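Local coordinates for protein ABC transporter (Caldanaerobius, PDB 4G68) that probably binds xylan-derived oligosaccharides outside the cell and hands them to an ABC transporter for uptake, at residues 176-181 / 403-408; 379-384 / 396-401; 228-233 / 298-303. One frame throughout, in Å; residues are numbered along the deposited sequence.

Contact 1: 176-181 / 403-408; sequences QQASVL and NNIVAN. With XYP (beta-D-xylopyranose), chain D.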
loop_
_atom_site.group_PDB
_atom_site.type_symbol
_atom_site.label_atom_id
_atom_site.label_comp_id
_atom_site.label_asym_id
_atom_site.label_seq_id
_atom_site.Cartn_x
_atom_site.Cartn_y
_atom_site.Cartn_z
ATOM N N GLN A 176 -7.213 -2.418 4.011
ATOM C CA GLN A 176 -6.186 -3.435 3.867
ATOM C C GLN A 176 -5.489 -3.215 2.546
ATOM O O GLN A 176 -6.079 -2.657 1.574
ATOM C CB GLN A 176 -6.724 -4.868 3.809
ATOM C CG GLN A 176 -7.791 -5.257 4.809
ATOM C CD GLN A 176 -8.336 -6.596 4.441
ATOM O OE1 GLN A 176 -7.649 -7.384 3.740
ATOM N NE2 GLN A 176 -9.569 -6.903 4.915
ATOM N N GLN A 177 -4.225 -3.602 2.528
ATOM C CA GLN A 177 -3.466 -3.500 1.296
ATOM C C GLN A 177 -3.130 -4.917 0.778
ATOM O O GLN A 177 -3.083 -5.878 1.552
ATOM C CB GLN A 177 -2.144 -2.752 1.581
ATOM C CG GLN A 177 -2.417 -1.253 1.865
ATOM C CD GLN A 177 -1.110 -0.476 1.954
ATOM O OE1 GLN A 177 -0.005 -1.055 1.876
ATOM N NE2 GLN A 177 -1.242 0.851 2.153
ATOM N N ALA A 178 -2.911 -5.049 -0.522
ATOM C CA ALA A 178 -2.486 -6.331 -1.091
ATOM C C ALA A 178 -1.726 -5.994 -2.385
ATOM O O ALA A 178 -2.094 -5.035 -3.118
ATOM C CB ALA A 178 -3.687 -7.236 -1.405
ATOM N N SER A 179 -0.707 -6.774 -2.681
ATOM C CA SER A 179 0.148 -6.571 -3.871
ATOM C C SER A 179 -0.524 -7.186 -5.119
ATOM O O SER A 179 -0.981 -8.358 -5.073
ATOM C CB SER A 179 1.535 -7.165 -3.612
ATOM O OG SER A 179 1.435 -8.550 -3.166
ATOM N N VAL A 180 -0.572 -6.429 -6.195
ATOM C CA VAL A 180 -1.362 -6.800 -7.393
ATOM C C VAL A 180 -0.439 -6.561 -8.600
ATOM O O VAL A 180 0.122 -5.494 -8.751
ATOM C CB VAL A 180 -2.531 -5.851 -7.531
ATOM C CG1 VAL A 180 -3.374 -6.245 -8.771
ATOM C CG2 VAL A 180 -3.449 -5.943 -6.256
ATOM N N LEU A 181 -0.304 -7.575 -9.423
ATOM C CA LEU A 181 0.198 -7.388 -10.801
ATOM C C LEU A 181 -0.977 -7.108 -11.742
ATOM O O LEU A 181 -1.883 -7.939 -11.914
ATOM C CB LEU A 181 0.990 -8.634 -11.265
ATOM C CG LEU A 181 1.461 -8.589 -12.738
ATOM C CD1 LEU A 181 2.392 -7.420 -12.877
ATOM C CD2 LEU A 181 2.168 -9.913 -13.040
ATOM N N ASN A 403 -10.475 -11.952 -5.225
ATOM C CA ASN A 403 -10.474 -13.337 -5.663
ATOM C C ASN A 403 -9.139 -13.898 -6.042
ATOM O O ASN A 403 -8.832 -15.072 -5.734
ATOM C CB ASN A 403 -11.427 -13.475 -6.865
ATOM C CG ASN A 403 -12.883 -13.510 -6.444
ATOM O OD1 ASN A 403 -13.170 -13.682 -5.276
ATOM N ND2 ASN A 403 -13.801 -13.307 -7.400
ATOM N N ASN A 404 -8.396 -13.159 -6.851
ATOM C CA ASN A 404 -7.099 -13.632 -7.298
ATOM C C ASN A 404 -5.923 -13.495 -6.316
ATOM O O ASN A 404 -4.967 -14.272 -6.392
ATOM C CB ASN A 404 -6.733 -13.031 -8.657
ATOM C CG ASN A 404 -7.623 -13.547 -9.778
ATOM O OD1 ASN A 404 -8.510 -14.404 -9.537
ATOM N ND2 ASN A 404 -7.408 -13.034 -11.000
ATOM N N ILE A 405 -5.954 -12.501 -5.428
ATOM C CA ILE A 405 -4.838 -12.269 -4.547
ATOM C C ILE A 405 -5.139 -12.614 -3.077
ATOM O O ILE A 405 -4.299 -13.290 -2.410
ATOM C CB ILE A 405 -4.249 -10.812 -4.708
ATOM C CG1 ILE A 405 -3.699 -10.593 -6.148
ATOM C CG2 ILE A 405 -3.184 -10.554 -3.668
ATOM C CD1 ILE A 405 -4.545 -9.723 -7.008
ATOM N N VAL A 406 -6.241 -12.063 -2.539
ATOM C CA VAL A 406 -6.487 -12.142 -1.104
ATOM C C VAL A 406 -7.042 -13.486 -0.652
ATOM O O VAL A 406 -6.540 -14.055 0.336
ATOM C CB VAL A 406 -7.348 -10.977 -0.598
ATOM C CG1 VAL A 406 -7.397 -10.993 0.934
ATOM C CG2 VAL A 406 -6.726 -9.653 -1.096
ATOM N N ALA A 407 -8.105 -13.951 -1.326
ATOM C CA ALA A 407 -8.804 -15.187 -0.943
ATOM C C ALA A 407 -7.814 -16.363 -0.796
ATOM O O ALA A 407 -7.024 -16.595 -1.679
ATOM C CB ALA A 407 -9.838 -15.529 -1.990
ATOM N N ASN A 408 -7.912 -17.088 0.307
ATOM C CA ASN A 408 -7.140 -18.315 0.542
ATOM C C ASN A 408 -5.614 -18.138 0.580
ATOM O O ASN A 408 -4.827 -19.129 0.577
ATOM C CB ASN A 408 -7.586 -19.380 -0.458
ATOM C CG ASN A 408 -9.020 -19.801 -0.225
ATOM O OD1 ASN A 408 -9.518 -19.793 0.921
ATOM N ND2 ASN A 408 -9.691 -20.158 -1.296
HETATM C C1 XYP D . 1.439 3.756 0.658
HETATM C C2 XYP D . 2.629 4.435 1.329
HETATM C C3 XYP D . 3.856 3.539 1.126
HETATM C C4 XYP D . 3.579 2.066 1.521
HETATM C C5 XYP D . 2.232 1.535 0.949
HETATM O O2 XYP D . 2.784 5.734 0.795
HETATM O O3 XYP D . 4.919 4.115 1.917
HETATM O O4 XYP D . 4.632 1.185 1.120
HETATM O O5 XYP D . 1.192 2.475 1.194
#

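Contact 2: 379-384 / 396-401; sequences TGLPAW and PLEIQI. With XYS (alpha-D-xylopyranose), chain B.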
loop_
_atom_site.group_PDB
_atom_site.type_symbol
_atom_site.label_atom_id
_atom_site.label_comp_id
_atom_site.label_asym_id
_atom_site.label_seq_id
_atom_site.Cartn_x
_atom_site.Cartn_y
_atom_site.Cartn_z
ATOM N N THR A 379 -10.095 2.313 -4.304
ATOM C CA THR A 379 -8.926 2.975 -3.740
ATOM C C THR A 379 -8.405 2.176 -2.531
ATOM O O THR A 379 -7.382 2.518 -1.969
ATOM C CB THR A 379 -9.286 4.397 -3.221
ATOM O OG1 THR A 379 -10.508 4.349 -2.529
ATOM C CG2 THR A 379 -9.453 5.374 -4.394
ATOM N N GLY A 380 -9.082 1.099 -2.158
ATOM C CA GLY A 380 -8.533 0.255 -1.083
ATOM C C GLY A 380 -9.354 -0.988 -0.909
ATOM O O GLY A 380 -10.351 -1.129 -1.614
ATOM N N LEU A 381 -8.889 -1.920 -0.056
ATOM C CA LEU A 381 -9.667 -3.127 0.271
ATOM C C LEU A 381 -10.282 -2.871 1.651
ATOM O O LEU A 381 -9.612 -2.474 2.547
ATOM C CB LEU A 381 -8.767 -4.374 0.225
ATOM C CG LEU A 381 -8.313 -4.796 -1.198
ATOM C CD1 LEU A 381 -7.085 -5.723 -1.061
ATOM C CD2 LEU A 381 -9.482 -5.576 -1.807
ATOM N N PRO A 382 -11.595 -3.040 1.799
ATOM C CA PRO A 382 -12.258 -2.579 3.027
ATOM C C PRO A 382 -11.770 -3.438 4.271
ATOM O O PRO A 382 -11.495 -4.682 4.115
ATOM C CB PRO A 382 -13.759 -2.903 2.753
ATOM C CG PRO A 382 -13.770 -3.968 1.690
ATOM C CD PRO A 382 -12.578 -3.562 0.802
ATOM N N ALA A 383 -11.662 -2.785 5.411
ATOM C CA ALA A 383 -11.411 -3.489 6.699
ATOM C C ALA A 383 -12.766 -3.651 7.439
ATOM O O ALA A 383 -12.860 -4.503 8.316
ATOM C CB ALA A 383 -10.416 -2.735 7.587
ATOM N N TRP A 384 -13.763 -2.818 7.126
ATOM C CA TRP A 384 -15.084 -2.921 7.763
ATOM C C TRP A 384 -15.927 -3.878 6.959
ATOM O O TRP A 384 -15.753 -3.982 5.730
ATOM C CB TRP A 384 -15.786 -1.610 7.831
ATOM C CG TRP A 384 -15.172 -0.650 8.861
ATOM C CD1 TRP A 384 -13.872 -0.107 8.818
ATOM C CD2 TRP A 384 -15.763 -0.164 10.091
ATOM N NE1 TRP A 384 -13.657 0.710 9.897
ATOM C CE2 TRP A 384 -14.774 0.737 10.707
ATOM C CE3 TRP A 384 -17.018 -0.302 10.708
ATOM C CZ2 TRP A 384 -15.018 1.407 11.921
ATOM C CZ3 TRP A 384 -17.279 0.423 11.897
ATOM C CH2 TRP A 384 -16.312 1.231 12.520
ATOM N N PRO A 396 -15.510 -4.795 -11.002
ATOM C CA PRO A 396 -14.978 -6.124 -11.187
ATOM C C PRO A 396 -13.497 -6.246 -10.830
ATOM O O PRO A 396 -13.070 -7.326 -10.418
ATOM C CB PRO A 396 -15.227 -6.403 -12.683
ATOM C CG PRO A 396 -16.419 -5.544 -13.028
ATOM C CD PRO A 396 -16.293 -4.323 -12.190
ATOM N N LEU A 397 -12.702 -5.176 -11.049
ATOM C CA LEU A 397 -11.258 -5.290 -10.708
ATOM C C LEU A 397 -11.057 -5.435 -9.201
ATOM O O LEU A 397 -10.138 -6.100 -8.761
ATOM C CB LEU A 397 -10.476 -4.105 -11.294
ATOM C CG LEU A 397 -8.971 -4.104 -11.125
ATOM C CD1 LEU A 397 -8.313 -5.257 -11.920
ATOM C CD2 LEU A 397 -8.429 -2.765 -11.669
ATOM N N GLU A 398 -11.898 -4.753 -8.408
ATOM C CA GLU A 398 -11.758 -4.800 -6.953
ATOM C C GLU A 398 -12.114 -6.219 -6.473
ATOM O O GLU A 398 -11.454 -6.808 -5.604
ATOM C CB GLU A 398 -12.702 -3.732 -6.384
ATOM C CG GLU A 398 -12.895 -3.760 -4.871
ATOM C CD GLU A 398 -11.783 -3.082 -4.103
ATOM O OE1 GLU A 398 -10.808 -2.644 -4.759
ATOM O OE2 GLU A 398 -11.887 -3.002 -2.844
ATOM N N ILE A 399 -13.147 -6.768 -7.100
ATOM C CA ILE A 399 -13.593 -8.131 -6.765
ATOM C C ILE A 399 -12.507 -9.118 -7.172
ATOM O O ILE A 399 -12.168 -10.047 -6.394
ATOM C CB ILE A 399 -14.912 -8.460 -7.464
ATOM C CG1 ILE A 399 -16.055 -7.690 -6.811
ATOM C CG2 ILE A 399 -15.217 -9.921 -7.376
ATOM C CD1 ILE A 399 -17.274 -7.544 -7.708
ATOM N N GLN A 400 -11.991 -8.932 -8.373
ATOM C CA GLN A 400 -10.868 -9.732 -8.823
ATOM C C GLN A 400 -9.632 -9.674 -7.908
ATOM O O GLN A 400 -8.935 -10.685 -7.706
ATOM C CB GLN A 400 -10.518 -9.375 -10.263
ATOM C CG GLN A 400 -9.623 -10.426 -10.936
ATOM C CD GLN A 400 -9.507 -10.211 -12.397
ATOM O OE1 GLN A 400 -9.831 -11.148 -13.191
ATOM N NE2 GLN A 400 -9.111 -9.027 -12.815
ATOM N N ILE A 401 -9.298 -8.478 -7.400
ATOM C CA ILE A 401 -8.199 -8.413 -6.413
ATOM C C ILE A 401 -8.493 -9.343 -5.239
ATOM O O ILE A 401 -7.618 -10.069 -4.789
ATOM C CB ILE A 401 -7.890 -6.948 -5.955
ATOM C CG1 ILE A 401 -7.192 -6.237 -7.128
ATOM C CG2 ILE A 401 -6.930 -6.930 -4.769
ATOM C CD1 ILE A 401 -7.105 -4.712 -6.964
HETATM C C1 XYS B . -6.321 8.787 -3.800
HETATM C C2 XYS B . -4.876 9.164 -3.393
HETATM C C3 XYS B . -3.933 7.968 -3.200
HETATM C C4 XYS B . -4.644 6.833 -2.442
HETATM C C5 XYS B . -5.945 6.466 -3.153
HETATM O O1 XYS B . -6.857 9.506 -4.864
HETATM O O2 XYS B . -4.257 10.128 -4.154
HETATM O O3 XYS B . -2.814 8.440 -2.543
HETATM O O4 XYS B . -3.818 5.748 -2.087
HETATM O O5 XYS B . -6.629 7.430 -3.808
#

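Contact 3: 228-233 / 298-303; sequences MWYYDM and MYFGGN. With XYP (beta-D-xylopyranose), chain D.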
loop_
_atom_site.group_PDB
_atom_site.type_symbol
_atom_site.label_atom_id
_atom_site.label_comp_id
_atom_site.label_asym_id
_atom_site.label_seq_id
_atom_site.Cartn_x
_atom_site.Cartn_y
_atom_site.Cartn_z
HETATM N N MSE A 228 10.292 -0.222 -4.405
HETATM C CA MSE A 228 10.505 -1.085 -3.268
HETATM C C MSE A 228 9.479 -2.180 -3.176
HETATM O O MSE A 228 9.866 -3.251 -2.749
HETATM C CB MSE A 228 10.483 -0.237 -1.997
HETATM C CG MSE A 228 10.932 -0.949 -0.756
HETATM SE SE MSE A 228 9.983 -0.027 0.775
HETATM C CE MSE A 228 8.163 -0.563 0.115
ATOM N N TRP A 229 8.219 -1.947 -3.479
ATOM C CA TRP A 229 7.258 -3.046 -3.550
ATOM C C TRP A 229 7.689 -4.190 -4.389
ATOM O O TRP A 229 7.446 -5.381 -4.018
ATOM C CB TRP A 229 5.884 -2.576 -4.011
ATOM C CG TRP A 229 5.085 -1.962 -2.894
ATOM C CD1 TRP A 229 5.415 -0.864 -2.055
ATOM C CD2 TRP A 229 3.775 -2.406 -2.435
ATOM N NE1 TRP A 229 4.401 -0.662 -1.159
ATOM C CE2 TRP A 229 3.408 -1.566 -1.323
ATOM C CE3 TRP A 229 2.903 -3.446 -2.819
ATOM C CZ2 TRP A 229 2.160 -1.706 -0.642
ATOM C CZ3 TRP A 229 1.682 -3.596 -2.118
ATOM C CH2 TRP A 229 1.330 -2.748 -1.049
ATOM N N TYR A 230 8.368 -3.846 -5.499
ATOM C CA TYR A 230 8.864 -4.918 -6.368
ATOM C C TYR A 230 9.919 -5.776 -5.610
ATOM O O TYR A 230 9.852 -7.043 -5.608
ATOM C CB TYR A 230 9.521 -4.348 -7.621
ATOM C CG TYR A 230 8.634 -3.794 -8.679
ATOM C CD1 TYR A 230 8.671 -4.337 -9.977
ATOM C CD2 TYR A 230 7.871 -2.654 -8.425
ATOM C CE1 TYR A 230 7.849 -3.802 -11.012
ATOM C CE2 TYR A 230 7.056 -2.052 -9.435
ATOM C CZ TYR A 230 7.063 -2.651 -10.704
ATOM O OH TYR A 230 6.292 -2.112 -11.704
ATOM N N TYR A 231 10.887 -5.094 -4.992
ATOM C CA TYR A 231 11.937 -5.851 -4.263
ATOM C C TYR A 231 11.231 -6.707 -3.168
ATOM O O TYR A 231 11.463 -7.927 -3.031
ATOM C CB TYR A 231 12.980 -4.912 -3.609
ATOM C CG TYR A 231 13.913 -5.762 -2.814
ATOM C CD1 TYR A 231 15.052 -6.285 -3.422
ATOM C CD2 TYR A 231 13.656 -6.089 -1.492
ATOM C CE1 TYR A 231 15.897 -7.151 -2.746
ATOM C CE2 TYR A 231 14.508 -6.944 -0.760
ATOM C CZ TYR A 231 15.610 -7.453 -1.421
ATOM O OH TYR A 231 16.413 -8.326 -0.759
ATOM N N ASP A 232 10.354 -6.077 -2.370
ATOM C CA ASP A 232 9.837 -6.770 -1.181
ATOM C C ASP A 232 9.065 -8.000 -1.643
ATOM O O ASP A 232 9.150 -9.076 -0.997
ATOM C CB ASP A 232 8.901 -5.848 -0.375
ATOM C CG ASP A 232 9.613 -4.661 0.247
ATOM O OD1 ASP A 232 10.849 -4.574 0.222
ATOM O OD2 ASP A 232 8.918 -3.794 0.755
HETATM N N MSE A 233 8.321 -7.904 -2.759
HETATM C CA MSE A 233 7.645 -9.113 -3.339
HETATM C C MSE A 233 8.581 -10.120 -3.815
HETATM O O MSE A 233 8.342 -11.296 -3.555
HETATM C CB MSE A 233 6.611 -8.742 -4.444
HETATM C CG MSE A 233 6.262 -9.980 -5.310
HETATM SE SE MSE A 233 5.305 -11.307 -4.221
HETATM C CE MSE A 233 3.983 -9.911 -4.028
HETATM N N MSE A 298 1.909 -3.658 -18.165
HETATM C CA MSE A 298 1.750 -4.133 -16.783
HETATM C C MSE A 298 2.041 -3.031 -15.785
HETATM O O MSE A 298 2.709 -2.018 -16.072
HETATM C CB MSE A 298 2.763 -5.260 -16.545
HETATM C CG MSE A 298 2.392 -6.476 -17.393
HETATM SE SE MSE A 298 3.708 -7.950 -17.068
HETATM C CE MSE A 298 5.139 -7.263 -18.247
ATOM N N TYR A 299 1.531 -3.198 -14.590
ATOM C CA TYR A 299 1.825 -2.263 -13.527
ATOM C C TYR A 299 1.858 -3.169 -12.260
ATOM O O TYR A 299 1.083 -4.087 -12.137
ATOM C CB TYR A 299 0.635 -1.277 -13.427
ATOM C CG TYR A 299 0.841 -0.238 -12.322
ATOM C CD1 TYR A 299 1.400 1.002 -12.610
ATOM C CD2 TYR A 299 0.511 -0.531 -11.013
ATOM C CE1 TYR A 299 1.580 1.959 -11.609
ATOM C CE2 TYR A 299 0.705 0.407 -9.983
ATOM C CZ TYR A 299 1.196 1.645 -10.289
ATOM O OH TYR A 299 1.393 2.550 -9.248
ATOM N N PHE A 300 2.764 -2.922 -11.352
ATOM C CA PHE A 300 2.781 -3.740 -10.121
ATOM C C PHE A 300 2.860 -2.831 -8.896
ATOM O O PHE A 300 3.728 -1.919 -8.798
ATOM C CB PHE A 300 3.950 -4.764 -10.092
ATOM C CG PHE A 300 4.033 -5.523 -8.795
ATOM C CD1 PHE A 300 3.187 -6.646 -8.560
ATOM C CD2 PHE A 300 4.937 -5.129 -7.797
ATOM C CE1 PHE A 300 3.214 -7.312 -7.321
ATOM C CE2 PHE A 300 4.985 -5.803 -6.560
ATOM C CZ PHE A 300 4.136 -6.900 -6.301
ATOM N N GLY A 301 1.933 -3.063 -7.961
ATOM C CA GLY A 301 2.024 -2.326 -6.692
ATOM C C GLY A 301 0.812 -2.583 -5.828
ATOM O O GLY A 301 0.236 -3.706 -5.878
ATOM N N GLY A 302 0.358 -1.533 -5.130
ATOM C CA GLY A 302 -0.717 -1.787 -4.224
ATOM C C GLY A 302 -2.051 -1.862 -4.961
ATOM O O GLY A 302 -2.259 -1.265 -6.049
ATOM N N ASN A 303 -2.975 -2.590 -4.347
ATOM C CA ASN A 303 -4.384 -2.625 -4.738
ATOM C C ASN A 303 -4.989 -1.219 -4.730
ATOM O O ASN A 303 -5.956 -0.978 -5.430
ATOM C CB ASN A 303 -5.134 -3.420 -3.648
ATOM C CG ASN A 303 -5.026 -2.726 -2.313
ATOM O OD1 ASN A 303 -3.987 -2.672 -1.678
ATOM N ND2 ASN A 303 -6.148 -2.135 -1.896
HETATM C C1 XYP D . 1.439 3.756 0.658
HETATM C C2 XYP D . 2.629 4.435 1.329
HETATM C C3 XYP D . 3.856 3.539 1.126
HETATM C C4 XYP D . 3.579 2.066 1.521
HETATM C C5 XYP D . 2.232 1.535 0.949
HETATM O O2 XYP D . 2.784 5.734 0.795
HETATM O O3 XYP D . 4.919 4.115 1.917
HETATM O O4 XYP D . 4.632 1.185 1.120
HETATM O O5 XYP D . 1.192 2.475 1.194
HETATM O O HOH W 1 4.390 -0.350 -11.307
#

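Contact 1: 176-181 / 403-408
Ile405 lies across strand 176-181 and meets it with both branches. Its CG2 sits 4.0 Å from Ala178 CB and 3.4 Å from Ser179 O, so a methyl group packs against a backbone carbonyl as well as a side chain. The other branch runs to Val180. CD1 rests against both methyls there, 4.0 Å from Val180 CG2 and 4.1 Å from Val180 CG1, and the two side chains cross at about a right angle. The rotation about CB-CG1 of Ile405 (chi2 106°) lies well off the staggered positions, which suggests some strain. Val406 adds one methyl: CG2 is 3.9 Å from Ala178 CB. Ala178 CB is thus shared by the two helix residues. No hydrogen bond joins the segments. Gln177 points away from the helix, and its NE2 donates to O5 of the bound xylose (3.1 Å, 146°). The strand therefore carries an apolar helix contact on one side and a sugar contact on the other. Around this pair, Ala323 of strand 321-324 touches Val180 and Ile405, the backbone of Gln177 is bonded to Gly342 of strand 341-349, and helix 225-239 packs on Ser179.

Contact 2: 379-384 / 396-401
The carboxylate of Glu398 is the flat group of this contact, and the CD2 methyl of Leu381 lies over one face, at the OE2 end. Leu381 CD2 stands 3.7 Å from Glu398 OE2, and the two side chains slide past each other in opposite directions. Two further atoms come near the carboxylate plane at the OE2 end. Pro382 CD is 3.8 Å from Glu398 OE2. Gly380 O, slightly off the plane on the side away from Leu381, is only 2.7 Å from Glu398 OE2. Two oxygens this close suggest that the buried acid holds a proton. Glu398 reaches them because its CG is anti to the backbone N (chi1 170°) and the chain then bends at chi2 (81°). Residues 381-382 form a short strand that pairs antiparallel with strand 168-184 through the backbone of Leu381 and Gln176, while Glu398 sits in the first turns of helix 396-406. The connection between them, 11 residues long, contains neither helix nor strand. One turn further along the helix, Ile401 CG2 packs on Leu381 CD1 at 3.9 Å; this methyl is the branch anti to the backbone N. Tyr375 of helix 356-377 touches both Pro382 and Glu398. At the other end of the segment Thr379 belongs to the glycan pocket. Its CG2 lies 3.5 Å from O5 of the alpha-xylose, while its OG1 is hydrogen-bonded to Asp374.

Contact 3: 228-233 / 298-303
Trp229 belongs to the glycan pocket, and it is backed by the turn that follows strand 298-300. Gly302 N lies over one face of its indole, and Gly302 CA is 3.7 Å from Trp229 CZ3. With no side chain at Gly301 or Gly302, the backbone itself packs on the ring. The sugar is at the indole's edge, where Trp229 NE1 donates an almost straight hydrogen bond to O4 of the xylose (2.9 Å, 167°). Behind the tryptophan, Phe300 fits against helix 225-239. Its edge points at the face of Tyr230 in a T-shaped pair, centroids 5.3 Å apart and planes at 75°. Phe300 CB makes a CH-pi contact over the same ring. The far end of Phe300 touches the selenomethionine Met233, with Phe300 CZ 3.6 Å from Met233 CB, and Trp229 O lies at the phenyl edge. CG of Phe300 is anti to the backbone N (chi1 176°), which sends the ring out to the helix. The O of water 1 lies 2.6 Å from Tyr230 OH and accepts from Phe300 N at 3.0 Å. Phe326 also meets Phe300 edge-to-face. A pocket tryptophan giving its indole N-H to a sugar oxygen is consistent with the ligand site of an extracellular solute-binding protein.

Overall arrangement
From the N terminus, several strands and helices precede strand 168-184, which supplies 176-181. Contact 1 stays open until the chain returns at 403-408, 222 residues later. Inside this long loop, contact 3 closes first, joining helix 225-239 to strand 298-300. Contact 2 then opens and closes between 379 and 401, so contacts 3 and 2 are in series and both nest within contact 1. Strand 168-184 ties them together: it pairs with 298-300 and with 381-382. Helix 396-406 serves contacts 1 and 2, whose centres are about 9 Å apart. Contacts 1 and 3 share one bound xylose, and contact 2 reaches another sugar.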